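Local coordinates for BRO1 protein (Saccharomyces cerevisiae, PDB 1ZB1) that helps concentrate and sort cargo into the intralumenal vesicles of multivesicular bodies and recruits the DOA4 deubiquitinase to endosomes, at residues A[96-101]-A[112-117]. Residues are numbered along the deposited sequence; the frame is centred on the assembly and turned at random.
Sequences DFTWYD and KYTQHT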
loop_
_atom_site.group_PDB
_atom_site.type_symbol
_atom_site.label_atom_id
_atom_site.label_comp_id
_atom_site.label_asym_id
_atom_site.label_seq_id
_atom_site.Cartn_x
_atom_site.Cartn_y
_atom_site.Cartn_z
ATOM N N ASP A 96 26.829 -6.820 -10.738
ATOM C CA ASP A 96 26.829 -5.533 -10.057
ATOM C C ASP A 96 25.439 -4.905 -9.935
ATOM O O ASP A 96 25.183 -3.846 -10.498
ATOM C CB ASP A 96 27.771 -4.546 -10.759
ATOM C CG ASP A 96 29.242 -4.909 -10.589
ATOM O OD1 ASP A 96 29.618 -5.460 -9.530
ATOM O OD2 ASP A 96 30.025 -4.618 -11.515
ATOM N N PHE A 97 24.557 -5.562 -9.190
ATOM C CA PHE A 97 23.198 -5.070 -8.958
ATOM C C PHE A 97 23.309 -3.708 -8.259
ATOM O O PHE A 97 23.778 -3.621 -7.113
ATOM C CB PHE A 97 22.440 -6.056 -8.060
ATOM C CG PHE A 97 22.311 -7.449 -8.641
ATOM C CD1 PHE A 97 22.645 -8.567 -7.880
ATOM C CD2 PHE A 97 21.788 -7.644 -9.919
ATOM C CE1 PHE A 97 22.458 -9.863 -8.378
ATOM C CE2 PHE A 97 21.593 -8.932 -10.430
ATOM C CZ PHE A 97 21.925 -10.042 -9.663
ATOM N N THR A 98 22.868 -2.654 -8.941
ATOM C CA THR A 98 22.967 -1.297 -8.410
ATOM C C THR A 98 21.626 -0.569 -8.322
ATOM O O THR A 98 20.990 -0.283 -9.346
ATOM C CB THR A 98 23.958 -0.474 -9.280
ATOM O OG1 THR A 98 25.229 -1.144 -9.307
ATOM C CG2 THR A 98 24.139 0.941 -8.729
ATOM N N TRP A 99 21.203 -0.262 -7.095
ATOM C CA TRP A 99 19.925 0.425 -6.870
ATOM C C TRP A 99 20.005 1.729 -6.082
ATOM O O TRP A 99 20.765 1.846 -5.117
ATOM C CB TRP A 99 18.934 -0.503 -6.154
ATOM C CG TRP A 99 18.519 -1.687 -6.976
ATOM C CD1 TRP A 99 19.207 -2.850 -7.144
ATOM C CD2 TRP A 99 17.337 -1.798 -7.776
ATOM N NE1 TRP A 99 18.525 -3.687 -8.004
ATOM C CE2 TRP A 99 17.374 -3.062 -8.406
ATOM C CE3 TRP A 99 16.246 -0.950 -8.023
ATOM C CZ2 TRP A 99 16.363 -3.503 -9.268
ATOM C CZ3 TRP A 99 15.234 -1.394 -8.886
ATOM C CH2 TRP A 99 15.305 -2.658 -9.495
ATOM N N TYR A 100 19.188 2.697 -6.494
ATOM C CA TYR A 100 19.110 4.001 -5.842
ATOM C C TYR A 100 17.938 4.039 -4.861
ATOM O O TYR A 100 16.923 3.369 -5.061
ATOM C CB TYR A 100 18.882 5.116 -6.876
ATOM C CG TYR A 100 20.045 5.417 -7.795
ATOM C CD1 TYR A 100 20.330 4.606 -8.897
ATOM C CD2 TYR A 100 20.847 6.542 -7.578
ATOM C CE1 TYR A 100 21.386 4.913 -9.765
ATOM C CE2 TYR A 100 21.903 6.854 -8.435
ATOM C CZ TYR A 100 22.163 6.043 -9.523
ATOM O OH TYR A 100 23.190 6.373 -10.371
ATOM N N ASP A 101 18.068 4.830 -3.803
ATOM C CA ASP A 101 16.978 4.965 -2.846
ATOM C C ASP A 101 15.858 5.768 -3.526
ATOM O O ASP A 101 16.136 6.663 -4.330
ATOM C CB ASP A 101 17.434 5.732 -1.600
ATOM C CG ASP A 101 18.262 4.887 -0.650
ATOM O OD1 ASP A 101 18.370 3.662 -0.860
ATOM O OD2 ASP A 101 18.790 5.461 0.321
ATOM N N LYS A 112 23.005 5.479 -3.849
ATOM C CA LYS A 112 22.911 4.142 -4.421
ATOM C C LYS A 112 23.854 3.141 -3.765
ATOM O O LYS A 112 24.846 3.520 -3.137
ATOM C CB LYS A 112 23.209 4.192 -5.920
ATOM C CG LYS A 112 24.600 4.689 -6.254
ATOM C CD LYS A 112 24.932 4.453 -7.719
ATOM C CE LYS A 112 26.316 4.975 -8.060
ATOM N NZ LYS A 112 26.633 4.755 -9.494
ATOM N N TYR A 113 23.536 1.861 -3.936
ATOM C CA TYR A 113 24.337 0.776 -3.392
ATOM C C TYR A 113 24.491 -0.319 -4.439
ATOM O O TYR A 113 23.609 -0.518 -5.290
ATOM C CB TYR A 113 23.658 0.172 -2.162
ATOM C CG TYR A 113 23.346 1.161 -1.066
ATOM C CD1 TYR A 113 24.330 1.561 -0.153
ATOM C CD2 TYR A 113 22.064 1.704 -0.940
ATOM C CE1 TYR A 113 24.043 2.482 0.864
ATOM C CE2 TYR A 113 21.763 2.626 0.072
ATOM C CZ TYR A 113 22.755 3.008 0.970
ATOM O OH TYR A 113 22.446 3.893 1.983
ATOM N N THR A 114 25.616 -1.021 -4.373
ATOM C CA THR A 114 25.893 -2.136 -5.274
ATOM C C THR A 114 26.155 -3.329 -4.358
ATOM O O THR A 114 26.967 -3.239 -3.432
ATOM C CB THR A 114 27.137 -1.863 -6.155
ATOM O OG1 THR A 114 26.873 -0.759 -7.031
ATOM C CG2 THR A 114 27.488 -3.093 -6.985
ATOM N N GLN A 115 25.442 -4.426 -4.590
ATOM C CA GLN A 115 25.592 -5.632 -3.776
ATOM C C GLN A 115 25.349 -6.831 -4.695
ATOM O O GLN A 115 24.476 -6.783 -5.574
ATOM C CB GLN A 115 24.594 -5.594 -2.601
ATOM C CG GLN A 115 24.665 -6.791 -1.649
ATOM C CD GLN A 115 23.985 -6.530 -0.303
ATOM O OE1 GLN A 115 23.231 -7.368 0.203
ATOM N NE2 GLN A 115 24.262 -5.379 0.282
ATOM N N HIS A 116 26.121 -7.899 -4.498
ATOM C CA HIS A 116 26.031 -9.092 -5.339
ATOM C C HIS A 116 24.976 -10.140 -4.970
ATOM O O HIS A 116 24.693 -11.037 -5.764
ATOM C CB HIS A 116 27.382 -9.818 -5.390
ATOM C CG HIS A 116 28.514 -8.991 -5.919
ATOM N ND1 HIS A 116 28.392 -8.163 -7.013
ATOM C CD2 HIS A 116 29.815 -8.933 -5.551
ATOM C CE1 HIS A 116 29.567 -7.633 -7.298
ATOM N NE2 HIS A 116 30.448 -8.084 -6.426
ATOM N N THR A 117 24.405 -10.055 -3.778
ATOM C CA THR A 117 23.425 -11.053 -3.370
ATOM C C THR A 117 22.115 -10.974 -4.146
ATOM O O THR A 117 21.653 -9.889 -4.512
ATOM C CB THR A 117 23.108 -10.939 -1.872
ATOM O OG1 THR A 117 22.323 -9.765 -1.640
ATOM C CG2 THR A 117 24.408 -10.848 -1.060
HETATM O O HOH W 1 19.878 4.376 2.439
#
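Trp99 and Tyr113 join strands 97-100 and 112-115 as an antiparallel hydrogen-bonded pair. Trp99 N donates to Tyr113 O, and Tyr113 N returns a bond to Trp99 O, each 3.0 Å. A third backbone bond runs from Gln115 N to Phe97 O. Thr98 with Thr114 and Tyr100 with Lys112 form non-hydrogen-bonded pairs. Tyr113 O also takes a CA-H...O contact from Thr98 CA at 3.3 Å.

The two threonine hydroxyls meet across the strands, Thr98 OG1 lying 2.8 Å from Thr114 OG1. Thr98 OG1 gives its proton to Asp96 O, from above the carbonyl plane. On the same face, Lys112 CB makes a CH-pi contact over the Tyr100 ring, 3.8 Å from its centroid and 13° off the normal. Lys112 CG sits between the backbone N and the carbonyl carbon (chi1 61°), and the extended chain then runs beside the ring.

Asp101 OD1 touches the edge of the Tyr113 ring and is hydrogen-bonded to Ser171 OG. A water links Asp101 OD2 to Tyr113 OH. At the other end, Asp96 OD1 lies in the plane of the His116 ring, 3.1 Å from CE1, while His116 ND1 is hydrogen-bonded to Met95 O.

Phe97 and Trp99 pack on helix 118-139 from the face they share with Tyr113 and Gln115; Trp99 NE1 hydrogen-bonds Glu121 OE1. Backbone bonds thus set the hairpin register, while a Lys112-Glu19 salt bridge probably steadies the lysine along Tyr100.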